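PDB 1XIP: nucleoporin NUP159 from Saccharomyces cerevisiae, which forms part of the nuclear pore complex, where its N-terminal beta-propeller domain functions in mRNA export by tethering the helicase Dbp5 to the pore. Local coordinates for residues Asp226-Phe231 and Pro277-Val282; Tyr244-Tyr249 and Ser299-Glu304; Phe264-Pro269 and Lys311-Pro316. All blocks are in the same frame, centred on the assembly; numbering follows the deposited sequence.

All three contacts lie in the N-terminal beta-propeller of Nup159 and join parts of the chain 42 to 50 residues apart. Contacts 1 and 2 are the closest couple, their centres about 9 Å apart, because strands 226-232 and 246-254 are antiparallel neighbours in one blade; each reaches toward the sheet of strands 279-284, 292-299 and 306-308. Contact 3, its centre about 12 Å from that of contact 1 and about 11 Å from that of contact 2, lies where the connection between the two sheets meets strand 313-316. Thr267 of this connection packs against Met279 of contact 1. The whole domain belongs to the region that interacts with Dbp5.

Contact 1: residues Asp226-Phe231 and Pro277-Val282; sequences DFLAVF and PYMYKV
Leu228 and Val230 of strand 226-232 both meet the end of Met279, a small hydrophobic junction between two successive blades of the beta-propeller. Met279, present here as selenomethionine, opens strand 279-284 of the next sheet. Its methyl carbon CE lies 3.7 Å from Val230 CG2 and 3.9 Å from Leu228 CD1, so one terminal methyl serves both branched partners. Leu228 CD1 also touches the inner part of the chain, 4.0 Å from Met279 CG. The methionine crosses each of the two side chains at about a right angle.

The strand backbones stay well apart, with 8.9 Å between Val230 CA and Met279 CA, and a long, unbranched side chain suits the task of spanning that distance. Met279 starts with CG anti to the backbone N (chi1 -176°), then folds at chi2 and chi3, which brings CE round to the two branched residues. Leu228 and Val230 stand two apart on an extended strand and therefore both point at the neighbouring blade, whereas Ala229 points away from it.

Further out, Met279 also touches Ser218 and Thr220 of strand 215-221 and Met248 of strand 246-254, so the strands flanking 226-232 share in holding it. Phe231 belongs to the first FG repeat, yet it is buried within the folded sheet here. On either side of Met279 in sequence, the Tyr278 ring turns an edge to Tyr280, and Tyr278 CD2 sits 3.5 Å above the plane of the Tyr280 ring, over its centre.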
ATOM      1  N   ASP A 226     -12.541   8.312  -9.076  1.00 32.82           N
ATOM      2  CA  ASP A 226     -11.486   9.056  -8.386  1.00 32.57           C
ATOM      3  C   ASP A 226     -10.126   8.367  -8.424  1.00 31.53           C
ATOM      4  O   ASP A 226     -10.032   7.138  -8.451  1.00 31.71           O
ATOM      5  CB  ASP A 226     -11.845   9.293  -6.916  1.00 33.18           C
ATOM      6  CG  ASP A 226     -13.307   9.646  -6.705  1.00 36.21           C
ATOM      7  OD1 ASP A 226     -14.032   9.942  -7.697  1.00 37.59           O
ATOM      8  OD2 ASP A 226     -13.815   9.642  -5.552  1.00 40.30           O
ATOM      9  N   PHE A 227      -9.072   9.176  -8.407  1.00 29.91           N
ATOM     10  CA  PHE A 227      -7.724   8.690  -8.170  1.00 28.16           C
ATOM     11  C   PHE A 227      -7.003   9.645  -7.226  1.00 26.92           C
ATOM     12  O   PHE A 227      -7.366  10.818  -7.089  1.00 26.35           O
ATOM     13  CB  PHE A 227      -6.927   8.541  -9.471  1.00 28.56           C
ATOM     14  CG  PHE A 227      -7.679   7.864 -10.587  1.00 29.59           C
ATOM     15  CD1 PHE A 227      -7.621   6.487 -10.743  1.00 30.48           C
ATOM     16  CD2 PHE A 227      -8.434   8.612 -11.497  1.00 31.75           C
ATOM     17  CE1 PHE A 227      -8.312   5.851 -11.777  1.00 31.53           C
ATOM     18  CE2 PHE A 227      -9.142   7.986 -12.532  1.00 32.82           C
ATOM     19  CZ  PHE A 227      -9.078   6.601 -12.669  1.00 32.30           C
ATOM     20  N   LEU A 228      -5.982   9.128  -6.564  1.00 25.18           N
ATOM     21  CA  LEU A 228      -5.099   9.953  -5.781  1.00 23.51           C
ATOM     22  C   LEU A 228      -3.720   9.788  -6.382  1.00 23.03           C
ATOM     23  O   LEU A 228      -3.232   8.667  -6.521  1.00 22.91           O
ATOM     24  CB  LEU A 228      -5.132   9.485  -4.329  1.00 23.36           C
ATOM     25  CG  LEU A 228      -4.426  10.197  -3.172  1.00 21.96           C
ATOM     26  CD1 LEU A 228      -3.515   9.237  -2.482  1.00 19.48           C
ATOM     27  CD2 LEU A 228      -3.689  11.434  -3.577  1.00 19.45           C
ATOM     28  N   ALA A 229      -3.113  10.905  -6.777  1.00 22.54           N
ATOM     29  CA  ALA A 229      -1.791  10.907  -7.413  1.00 21.58           C
ATOM     30  C   ALA A 229      -0.797  11.685  -6.585  1.00 21.05           C
ATOM     31  O   ALA A 229      -1.152  12.669  -5.944  1.00 20.55           O
ATOM     32  CB  ALA A 229      -1.880  11.503  -8.794  1.00 21.72           C
ATOM     33  N   VAL A 230       0.458  11.261  -6.608  1.00 20.94           N
ATOM     34  CA  VAL A 230       1.491  12.016  -5.921  1.00 21.02           C
ATOM     35  C   VAL A 230       2.676  12.316  -6.825  1.00 21.70           C
ATOM     36  O   VAL A 230       3.098  11.468  -7.613  1.00 21.81           O
ATOM     37  CB  VAL A 230       1.955  11.340  -4.623  1.00 21.07           C
ATOM     38  CG1 VAL A 230       2.873  12.288  -3.841  1.00 20.55           C
ATOM     39  CG2 VAL A 230       0.759  10.923  -3.761  1.00 19.10           C
ATOM     40  N   PHE A 231       3.180  13.544  -6.714  1.00 22.37           N
ATOM     41  CA  PHE A 231       4.347  14.001  -7.448  1.00 23.61           C
ATOM     42  C   PHE A 231       5.334  14.580  -6.450  1.00 25.35           C
ATOM     43  O   PHE A 231       4.935  15.219  -5.472  1.00 25.34           O
ATOM     44  CB  PHE A 231       3.954  15.062  -8.478  1.00 23.16           C
ATOM     45  CG  PHE A 231       2.891  14.612  -9.421  1.00 22.09           C
ATOM     46  CD1 PHE A 231       3.214  13.825 -10.531  1.00 21.46           C
ATOM     47  CD2 PHE A 231       1.557  14.943  -9.189  1.00 21.67           C
ATOM     48  CE1 PHE A 231       2.225  13.373 -11.414  1.00 21.89           C
ATOM     49  CE2 PHE A 231       0.545  14.494 -10.057  1.00 22.78           C
ATOM     50  CZ  PHE A 231       0.881  13.703 -11.183  1.00 22.14           C
ATOM     51  N   PRO A 277       8.693   5.429  -2.933  1.00 24.37           N
ATOM     52  CA  PRO A 277       7.319   5.955  -2.840  1.00 24.44           C
ATOM     53  C   PRO A 277       6.225   4.950  -3.102  1.00 24.15           C
ATOM     54  O   PRO A 277       6.176   4.373  -4.181  1.00 25.40           O
ATOM     55  CB  PRO A 277       7.290   7.010  -3.931  1.00 24.24           C
ATOM     56  CG  PRO A 277       8.680   7.518  -3.918  1.00 25.91           C
ATOM     57  CD  PRO A 277       9.515   6.229  -3.856  1.00 24.90           C
ATOM     58  N   TYR A 278       5.345   4.756  -2.125  1.00 23.39           N
ATOM     59  CA  TYR A 278       4.207   3.863  -2.278  1.00 22.46           C
ATOM     60  C   TYR A 278       3.094   4.256  -1.315  1.00 22.40           C
ATOM     61  O   TYR A 278       3.345   4.605  -0.163  1.00 22.10           O
ATOM     62  CB  TYR A 278       4.616   2.389  -2.099  1.00 22.10           C
ATOM     63  CG  TYR A 278       3.439   1.442  -2.165  1.00 21.41           C
ATOM     64  CD1 TYR A 278       2.801   1.172  -3.377  1.00 21.34           C
ATOM     65  CD2 TYR A 278       2.950   0.831  -1.004  1.00 20.90           C
ATOM     66  CE1 TYR A 278       1.697   0.333  -3.431  1.00 23.64           C
ATOM     67  CE2 TYR A 278       1.852  -0.001  -1.037  1.00 21.70           C
ATOM     68  CZ  TYR A 278       1.219  -0.246  -2.250  1.00 25.07           C
ATOM     69  OH  TYR A 278       0.120  -1.080  -2.287  1.00 27.57           O
HETATM   70  N   MSE A 279       1.869   4.218  -1.812  1.00 22.73           N
HETATM   71  CA  MSE A 279       0.703   4.598  -1.035  1.00 23.39           C
HETATM   72  C   MSE A 279      -0.047   3.347  -0.600  1.00 22.85           C
HETATM   73  O   MSE A 279      -0.514   2.597  -1.449  1.00 22.70           O
HETATM   74  CB  MSE A 279      -0.213   5.497  -1.885  1.00 23.88           C
HETATM   75  CG  MSE A 279      -1.428   6.051  -1.152  1.00 26.46           C
HETATM   76 SE   MSE A 279      -0.960   7.397   0.221  1.00 35.75          SE
HETATM   77  CE  MSE A 279      -0.030   8.693  -0.902  1.00 29.19           C
ATOM     78  N   TYR A 280      -0.154   3.138   0.715  1.00 22.38           N
ATOM     79  CA  TYR A 280      -0.912   2.021   1.293  1.00 22.51           C
ATOM     80  C   TYR A 280      -2.401   2.345   1.353  1.00 23.84           C
ATOM     81  O   TYR A 280      -2.772   3.436   1.770  1.00 24.28           O
ATOM     82  CB  TYR A 280      -0.367   1.663   2.685  1.00 21.45           C
ATOM     83  CG  TYR A 280       1.060   1.178   2.629  1.00 19.13           C
ATOM     84  CD1 TYR A 280       1.349  -0.172   2.436  1.00 16.03           C
ATOM     85  CD2 TYR A 280       2.122   2.072   2.705  1.00 16.72           C
ATOM     86  CE1 TYR A 280       2.643  -0.615   2.355  1.00 14.80           C
ATOM     87  CE2 TYR A 280       3.418   1.642   2.608  1.00 15.64           C
ATOM     88  CZ  TYR A 280       3.678   0.296   2.431  1.00 16.52           C
ATOM     89  OH  TYR A 280       4.986  -0.149   2.350  1.00 17.29           O
ATOM     90  N   LYS A 281      -3.238   1.416   0.895  1.00 25.27           N
ATOM     91  CA  LYS A 281      -4.680   1.613   0.874  1.00 27.28           C
ATOM     92  C   LYS A 281      -5.460   0.397   1.387  1.00 29.18           C
ATOM     93  O   LYS A 281      -5.245  -0.735   0.972  1.00 28.96           O
ATOM     94  CB  LYS A 281      -5.177   2.015  -0.518  1.00 27.33           C
ATOM     95  CG  LYS A 281      -6.670   2.378  -0.560  1.00 26.79           C
ATOM     96  CD  LYS A 281      -7.269   2.259  -1.963  1.00 28.81           C
ATOM     97  CE  LYS A 281      -7.135   0.845  -2.552  1.00 30.84           C
ATOM     98  NZ  LYS A 281      -7.273   0.798  -4.055  1.00 31.79           N
ATOM     99  N   VAL A 282      -6.368   0.674   2.310  1.00 31.94           N
ATOM    100  CA  VAL A 282      -7.265  -0.306   2.854  1.00 34.44           C
ATOM    101  C   VAL A 282      -8.668   0.236   2.631  1.00 36.54           C
ATOM    102  O   VAL A 282      -8.933   1.405   2.879  1.00 36.57           O
ATOM    103  CB  VAL A 282      -6.977  -0.505   4.335  1.00 34.19           C
ATOM    104  CG1 VAL A 282      -8.229  -0.876   5.084  1.00 34.72           C
ATOM    105  CG2 VAL A 282      -5.916  -1.559   4.513  1.00 34.36           C
TER

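Contact 2: residues Tyr244-Tyr249 and Ser299-Glu304; sequences YDQKMY and SSCSSE
The Tyr244 ring carries the thiol of Cys301 on one face: Cys301 SG sits 3.4 Å above the Tyr244 ring plane and only 10° off the normal through its centre. This is a sulfur-aromatic contact made over the face. Cys301 CB leans over the same ring, 4.1 Å from the Tyr244 centroid, adding a CH-pi component. Beside them comes the second flat group, the amide of Gln246, whose NE2 lies 3.8 Å from Cys301 SG. Gln246 is extended beyond CG, which carries the amide out to the cysteine.

A cysteine suits this place because its compact, polarisable sulfur can settle close to the pi cloud. The far end of the ring is fixed too, since Tyr244 OH is hydrogen-bonded to Ile273 O and Arg275 N. A leucine here, with neither ring nor hydroxyl, would probably leave Cys301 SG on a less snug, non-aromatic surface and Ile273 O and Arg275 N without their shared partner.

Cys301 is itself held by a type I beta turn from Ser299 to Ser302. Cys301 N donates to Ser299 OG at 3.2 Å and 163°, an ST turn, while the closing bond from Ser302 N to Ser299 O is weak at 3.4 Å. A second ST turn follows, with Glu304 N bound to Ser302 OG at 3.0 Å. Ser299 and Ser302 fold their hydroxyls back on the local backbone, whereas Ser300 OG is hydrogen-bonded to Phe276 O. The turn leads from strand 292-299 toward strand 306-308: an inter-blade contact of a beta-propeller, the loop of one blade packing against the residues that lead into a strand of its neighbour.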
ATOM      1  N   TYR A 244      11.654  14.587   2.007  1.00 37.91           N
ATOM      2  CA  TYR A 244      10.665  14.437   0.916  1.00 35.38           C
ATOM      3  C   TYR A 244       9.862  15.708   0.664  1.00 34.26           C
ATOM      4  O   TYR A 244       9.396  16.363   1.606  1.00 33.99           O
ATOM      5  CB  TYR A 244       9.710  13.252   1.151  1.00 34.74           C
ATOM      6  CG  TYR A 244      10.408  11.921   1.266  1.00 32.90           C
ATOM      7  CD1 TYR A 244      10.844  11.231   0.125  1.00 31.65           C
ATOM      8  CD2 TYR A 244      10.644  11.351   2.507  1.00 31.23           C
ATOM      9  CE1 TYR A 244      11.499  10.016   0.229  1.00 30.12           C
ATOM     10  CE2 TYR A 244      11.305  10.142   2.623  1.00 31.49           C
ATOM     11  CZ  TYR A 244      11.725   9.479   1.484  1.00 31.01           C
ATOM     12  OH  TYR A 244      12.367   8.278   1.619  1.00 31.39           O
ATOM     13  N   ASP A 245       9.713  16.053  -0.608  1.00 32.61           N
ATOM     14  CA  ASP A 245       8.828  17.126  -1.002  1.00 32.05           C
ATOM     15  C   ASP A 245       7.791  16.600  -2.001  1.00 31.35           C
ATOM     16  O   ASP A 245       8.126  16.222  -3.125  1.00 31.07           O
ATOM     17  CB  ASP A 245       9.624  18.300  -1.580  1.00 32.33           C
ATOM     18  CG  ASP A 245       8.728  19.424  -2.099  1.00 34.07           C
ATOM     19  OD1 ASP A 245       7.724  19.769  -1.400  1.00 36.44           O
ATOM     20  OD2 ASP A 245       8.939  20.004  -3.200  1.00 33.57           O
ATOM     21  N   GLN A 246       6.526  16.576  -1.590  1.00 30.60           N
ATOM     22  CA  GLN A 246       5.501  15.908  -2.384  1.00 29.77           C
ATOM     23  C   GLN A 246       4.200  16.689  -2.514  1.00 29.33           C
ATOM     24  O   GLN A 246       3.770  17.352  -1.573  1.00 29.67           O
ATOM     25  CB  GLN A 246       5.207  14.541  -1.782  1.00 29.42           C
ATOM     26  CG  GLN A 246       6.200  13.483  -2.170  1.00 28.78           C
ATOM     27  CD  GLN A 246       6.062  12.238  -1.336  1.00 27.73           C
ATOM     28  OE1 GLN A 246       5.038  12.034  -0.708  1.00 28.82           O
ATOM     29  NE2 GLN A 246       7.098  11.403  -1.318  1.00 27.41           N
ATOM     30  N   LYS A 247       3.557  16.578  -3.669  1.00 28.85           N
ATOM     31  CA  LYS A 247       2.230  17.140  -3.848  1.00 28.82           C
ATOM     32  C   LYS A 247       1.195  16.071  -4.145  1.00 28.91           C
ATOM     33  O   LYS A 247       1.386  15.246  -5.032  1.00 28.43           O
ATOM     34  CB  LYS A 247       2.247  18.187  -4.950  1.00 28.88           C
ATOM     35  CG  LYS A 247       2.866  19.486  -4.511  1.00 28.79           C
ATOM     36  CD  LYS A 247       2.668  20.564  -5.536  1.00 29.16           C
ATOM     37  CE  LYS A 247       3.178  21.889  -5.029  1.00 29.14           C
ATOM     38  NZ  LYS A 247       2.228  22.480  -4.050  1.00 29.91           N
HETATM   39  N   MSE A 248       0.093  16.093  -3.397  1.00 29.44           N
HETATM   40  CA  MSE A 248      -0.988  15.127  -3.605  1.00 30.61           C
HETATM   41  C   MSE A 248      -2.200  15.735  -4.275  1.00 29.71           C
HETATM   42  O   MSE A 248      -2.626  16.832  -3.930  1.00 29.60           O
HETATM   43  CB  MSE A 248      -1.419  14.441  -2.309  1.00 31.44           C
HETATM   44  CG  MSE A 248      -0.704  14.901  -1.075  1.00 37.77           C
HETATM   45 SE   MSE A 248       1.113  14.170  -0.907  1.00 49.83          SE
HETATM   46  CE  MSE A 248       0.672  12.378  -0.321  1.00 47.03           C
ATOM     47  N   TYR A 249      -2.764  14.996  -5.226  1.00 28.71           N
ATOM     48  CA  TYR A 249      -3.930  15.450  -5.950  1.00 27.87           C
ATOM     49  C   TYR A 249      -5.005  14.383  -5.986  1.00 27.90           C
ATOM     50  O   TYR A 249      -4.723  13.214  -6.224  1.00 28.19           O
ATOM     51  CB  TYR A 249      -3.547  15.853  -7.371  1.00 27.13           C
ATOM     52  CG  TYR A 249      -2.664  17.074  -7.430  1.00 26.47           C
ATOM     53  CD1 TYR A 249      -3.208  18.349  -7.576  1.00 25.70           C
ATOM     54  CD2 TYR A 249      -1.282  16.959  -7.338  1.00 25.09           C
ATOM     55  CE1 TYR A 249      -2.389  19.459  -7.635  1.00 23.80           C
ATOM     56  CE2 TYR A 249      -0.472  18.056  -7.387  1.00 23.82           C
ATOM     57  CZ  TYR A 249      -1.017  19.300  -7.540  1.00 24.12           C
ATOM     58  OH  TYR A 249      -0.167  20.394  -7.599  1.00 25.66           O
ATOM     59  N   SER A 299       1.568   5.951   4.014  1.00 20.03           N
ATOM     60  CA  SER A 299       2.578   6.206   3.015  1.00 20.35           C
ATOM     61  C   SER A 299       3.909   5.709   3.511  1.00 20.59           C
ATOM     62  O   SER A 299       4.183   5.774   4.707  1.00 20.29           O
ATOM     63  CB  SER A 299       2.641   7.706   2.767  1.00 20.09           C
ATOM     64  OG  SER A 299       3.597   8.071   1.794  1.00 22.98           O
ATOM     65  N   SER A 300       4.732   5.211   2.585  1.00 20.90           N
ATOM     66  CA  SER A 300       6.118   4.831   2.881  1.00 21.21           C
ATOM     67  C   SER A 300       6.944   6.050   3.318  1.00 21.67           C
ATOM     68  O   SER A 300       7.988   5.914   3.967  1.00 22.25           O
ATOM     69  CB  SER A 300       6.770   4.116   1.674  1.00 21.21           C
ATOM     70  OG  SER A 300       6.947   4.975   0.535  1.00 23.09           O
ATOM     71  N   CYS A 301       6.445   7.246   3.011  1.00 21.89           N
ATOM     72  CA  CYS A 301       7.181   8.478   3.313  1.00 22.40           C
ATOM     73  C   CYS A 301       6.580   9.298   4.410  1.00 22.41           C
ATOM     74  O   CYS A 301       6.873  10.482   4.497  1.00 23.20           O
ATOM     75  CB  CYS A 301       7.279   9.354   2.074  1.00 21.86           C
ATOM     76  SG  CYS A 301       8.354   8.574   0.914  1.00 23.54           S
ATOM     77  N   SER A 302       5.750   8.693   5.256  1.00 22.29           N
ATOM     78  CA  SER A 302       5.014   9.471   6.245  1.00 22.23           C
ATOM     79  C   SER A 302       4.651   8.630   7.453  1.00 22.03           C
ATOM     80  O   SER A 302       4.575   7.412   7.362  1.00 21.89           O
ATOM     81  CB  SER A 302       3.762  10.059   5.573  1.00 22.62           C
ATOM     82  OG  SER A 302       2.753  10.436   6.495  1.00 23.97           O
ATOM     83  N   SER A 303       4.416   9.284   8.583  1.00 22.37           N
ATOM     84  CA  SER A 303       4.026   8.590   9.811  1.00 23.26           C
ATOM     85  C   SER A 303       2.552   8.766  10.095  1.00 23.46           C
ATOM     86  O   SER A 303       2.058   8.325  11.131  1.00 23.30           O
ATOM     87  CB  SER A 303       4.818   9.109  10.986  1.00 23.03           C
ATOM     88  OG  SER A 303       6.074   9.569  10.538  1.00 27.47           O
ATOM     89  N   GLU A 304       1.844   9.424   9.180  1.00 23.67           N
ATOM     90  CA  GLU A 304       0.451   9.719   9.419  1.00 24.75           C
ATOM     91  C   GLU A 304      -0.470   8.816   8.631  1.00 24.19           C
ATOM     92  O   GLU A 304      -0.120   8.332   7.558  1.00 24.30           O
ATOM     93  CB  GLU A 304       0.150  11.194   9.172  1.00 25.32           C
ATOM     94  CG  GLU A 304       0.524  12.079  10.360  1.00 29.70           C
ATOM     95  CD  GLU A 304       0.438  13.557  10.022  1.00 36.09           C
ATOM     96  OE1 GLU A 304      -0.688  14.039   9.707  1.00 38.41           O
ATOM     97  OE2 GLU A 304       1.494  14.244  10.050  1.00 39.51           O
TER

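Contact 3: residues Phe264-Pro269 and Lys311-Pro316; sequences FDITPP and KQVIEP
Asp265 and Val313 are the point of nearest backbone approach, their CA atoms 7.3 Å apart, where an irregular connection passes the start of a short strand. Residues 264-269 follow strand 257-263 without regular structure; Thr267 takes a left-handed helical conformation (phi 53°) just ahead of Pro268 and Pro269. Strand 313-316 is extended and pairs in parallel with strand 11-14.

Val313 reaches across with both methyls, each to a different residue. Its CG2 meets the flank of Ile266, 3.7 Å from Ile266 CG1 and 3.9 Å from Ile266 CD1, the two side chains crossing obliquely. The other methyl, Val313 CG1, lies 4.0 Å from Asp265 O. In Val313, CG1 is anti to the backbone N (chi1 176°), an arrangement that splits the fork between the two neighbours. A branched valine suits this position, and Trp308 and Thr11 also touch it, while Ile266 rests further on Ile250.

The Asp265 side chain adds little more than its CB to the packing, 4.2 Å from Val313 CG1; its carboxylate turns to Thr11, where OD2 bonds to the hydroxyl OG1. The contact is thus apolar with an acidic margin: Asp265 OD2 and Glu315 OE1 stand 5.4 Å apart, and the salt bridge from Glu315 OE2 to Arg322 NH1 probably offsets part of the repulsion between the two carboxylates.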
ATOM      1  N   PHE A 264      -3.161  18.940   1.239  1.00 26.09           N
ATOM      2  CA  PHE A 264      -2.011  18.991   2.086  1.00 25.63           C
ATOM      3  C   PHE A 264      -2.276  18.116   3.291  1.00 25.81           C
ATOM      4  O   PHE A 264      -1.470  18.070   4.218  1.00 25.90           O
ATOM      5  CB  PHE A 264      -1.735  20.443   2.494  1.00 25.28           C
ATOM      6  CG  PHE A 264      -1.382  21.327   1.332  1.00 24.59           C
ATOM      7  CD1 PHE A 264      -0.051  21.434   0.888  1.00 23.34           C
ATOM      8  CD2 PHE A 264      -2.375  22.031   0.652  1.00 23.19           C
ATOM      9  CE1 PHE A 264       0.278  22.240  -0.207  1.00 21.83           C
ATOM     10  CE2 PHE A 264      -2.056  22.832  -0.433  1.00 22.46           C
ATOM     11  CZ  PHE A 264      -0.723  22.940  -0.862  1.00 21.94           C
ATOM     12  N   ASP A 265      -3.404  17.405   3.275  1.00 26.18           N
ATOM     13  CA  ASP A 265      -3.838  16.648   4.467  1.00 26.85           C
ATOM     14  C   ASP A 265      -3.860  15.134   4.311  1.00 26.39           C
ATOM     15  O   ASP A 265      -4.302  14.424   5.216  1.00 26.58           O
ATOM     16  CB  ASP A 265      -5.210  17.122   4.983  1.00 27.12           C
ATOM     17  CG  ASP A 265      -5.199  18.563   5.467  1.00 28.59           C
ATOM     18  OD1 ASP A 265      -4.150  19.029   6.003  1.00 30.35           O
ATOM     19  OD2 ASP A 265      -6.209  19.303   5.358  1.00 29.88           O
ATOM     20  N   ILE A 266      -3.408  14.633   3.172  1.00 25.95           N
ATOM     21  CA  ILE A 266      -3.229  13.203   3.033  1.00 25.54           C
ATOM     22  C   ILE A 266      -1.756  12.900   3.168  1.00 26.37           C
ATOM     23  O   ILE A 266      -0.953  13.333   2.333  1.00 27.01           O
ATOM     24  CB  ILE A 266      -3.763  12.681   1.690  1.00 24.82           C
ATOM     25  CG1 ILE A 266      -5.290  12.710   1.669  1.00 22.93           C
ATOM     26  CG2 ILE A 266      -3.279  11.267   1.467  1.00 24.43           C
ATOM     27  CD1 ILE A 266      -5.891  12.336   0.342  1.00 19.87           C
ATOM     28  N   THR A 267      -1.396  12.185   4.230  1.00 26.73           N
ATOM     29  CA  THR A 267      -0.077  11.567   4.335  1.00 27.85           C
ATOM     30  C   THR A 267       1.090  12.535   4.112  1.00 27.88           C
ATOM     31  O   THR A 267       1.909  12.292   3.230  1.00 29.05           O
ATOM     32  CB  THR A 267       0.091  10.444   3.297  1.00 27.53           C
ATOM     33  OG1 THR A 267      -1.013   9.538   3.379  1.00 29.61           O
ATOM     34  CG2 THR A 267       1.329   9.644   3.592  1.00 30.05           C
ATOM     35  N   PRO A 268       1.179  13.636   4.856  1.00 27.96           N
ATOM     36  CA  PRO A 268       2.315  14.547   4.683  1.00 27.46           C
ATOM     37  C   PRO A 268       3.689  13.840   4.830  1.00 27.80           C
ATOM     38  O   PRO A 268       3.928  13.124   5.814  1.00 28.00           O
ATOM     39  CB  PRO A 268       2.103  15.583   5.792  1.00 27.76           C
ATOM     40  CG  PRO A 268       0.987  15.068   6.672  1.00 26.92           C
ATOM     41  CD  PRO A 268       0.213  14.130   5.867  1.00 27.88           C
ATOM     42  N   PRO A 269       4.591  14.058   3.871  1.00 27.85           N
ATOM     43  CA  PRO A 269       5.827  13.289   3.776  1.00 27.71           C
ATOM     44  C   PRO A 269       6.966  13.813   4.634  1.00 28.16           C
ATOM     45  O   PRO A 269       7.922  14.366   4.086  1.00 28.26           O
ATOM     46  CB  PRO A 269       6.187  13.428   2.304  1.00 27.84           C
ATOM     47  CG  PRO A 269       5.680  14.744   1.930  1.00 27.91           C
ATOM     48  CD  PRO A 269       4.500  15.062   2.800  1.00 27.79           C
ATOM     49  N   LYS A 311     -15.478  11.438  -0.876  1.00 29.52           N
ATOM     50  CA  LYS A 311     -15.679  12.802  -1.400  1.00 29.16           C
ATOM     51  C   LYS A 311     -14.725  13.864  -0.831  1.00 28.39           C
ATOM     52  O   LYS A 311     -14.479  14.875  -1.483  1.00 28.67           O
ATOM     53  CB  LYS A 311     -17.129  13.252  -1.175  1.00 29.70           C
ATOM     54  CG  LYS A 311     -17.606  13.194   0.289  1.00 31.20           C
ATOM     55  CD  LYS A 311     -18.610  14.301   0.620  1.00 33.77           C
ATOM     56  CE  LYS A 311     -19.479  13.965   1.838  1.00 35.82           C
ATOM     57  NZ  LYS A 311     -18.723  14.075   3.123  1.00 36.41           N
ATOM     58  N   GLN A 312     -14.213  13.623   0.378  1.00 27.15           N
ATOM     59  CA  GLN A 312     -13.287  14.534   1.023  1.00 26.25           C
ATOM     60  C   GLN A 312     -12.468  13.825   2.094  1.00 26.12           C
ATOM     61  O   GLN A 312     -12.761  12.683   2.452  1.00 25.74           O
ATOM     62  CB  GLN A 312     -14.029  15.727   1.624  1.00 26.31           C
ATOM     63  CG  GLN A 312     -14.676  15.461   2.985  1.00 26.38           C
ATOM     64  CD  GLN A 312     -15.886  16.336   3.240  1.00 26.58           C
ATOM     65  OE1 GLN A 312     -17.005  15.839   3.300  1.00 26.87           O
ATOM     66  NE2 GLN A 312     -15.666  17.636   3.394  1.00 25.37           N
ATOM     67  N   VAL A 313     -11.451  14.527   2.605  1.00 25.91           N
ATOM     68  CA  VAL A 313     -10.584  14.025   3.667  1.00 25.84           C
ATOM     69  C   VAL A 313     -11.234  14.306   5.002  1.00 26.65           C
ATOM     70  O   VAL A 313     -11.807  15.366   5.195  1.00 26.29           O
ATOM     71  CB  VAL A 313      -9.177  14.714   3.631  1.00 25.46           C
ATOM     72  CG1 VAL A 313      -8.300  14.272   4.811  1.00 24.26           C
ATOM     73  CG2 VAL A 313      -8.479  14.440   2.328  1.00 24.74           C
ATOM     74  N   ILE A 314     -11.134  13.361   5.925  1.00 28.13           N
ATOM     75  CA  ILE A 314     -11.752  13.502   7.238  1.00 30.17           C
ATOM     76  C   ILE A 314     -10.728  13.495   8.346  1.00 31.52           C
ATOM     77  O   ILE A 314      -9.933  12.572   8.467  1.00 32.00           O
ATOM     78  CB  ILE A 314     -12.744  12.377   7.467  1.00 30.19           C
ATOM     79  CG1 ILE A 314     -13.982  12.597   6.615  1.00 30.46           C
ATOM     80  CG2 ILE A 314     -13.108  12.243   8.947  1.00 30.71           C
ATOM     81  CD1 ILE A 314     -14.549  11.310   6.160  1.00 32.65           C
ATOM     82  N   GLU A 315     -10.748  14.534   9.159  1.00 33.51           N
ATOM     83  CA  GLU A 315      -9.980  14.544  10.380  1.00 35.41           C
ATOM     84  C   GLU A 315     -10.951  14.261  11.508  1.00 36.22           C
ATOM     85  O   GLU A 315     -12.055  14.819  11.527  1.00 35.93           O
ATOM     86  CB  GLU A 315      -9.310  15.905  10.581  1.00 35.93           C
ATOM     87  CG  GLU A 315      -7.940  16.048   9.919  1.00 38.83           C
ATOM     88  CD  GLU A 315      -7.079  17.140  10.562  1.00 42.71           C
ATOM     89  OE1 GLU A 315      -7.478  18.332  10.543  1.00 43.02           O
ATOM     90  OE2 GLU A 315      -5.993  16.807  11.095  1.00 45.03           O
ATOM     91  N   PRO A 316     -10.566  13.372  12.425  1.00 37.33           N
ATOM     92  CA  PRO A 316     -11.299  13.195  13.683  1.00 38.36           C
ATOM     93  C   PRO A 316     -11.229  14.477  14.509  1.00 39.58           C
ATOM     94  O   PRO A 316     -10.281  15.257  14.347  1.00 39.61           O
ATOM     95  CB  PRO A 316     -10.527  12.074  14.381  1.00 38.17           C
ATOM     96  CG  PRO A 316      -9.773  11.403  13.303  1.00 37.70           C
ATOM     97  CD  PRO A 316      -9.417  12.456  12.326  1.00 37.32           C
TER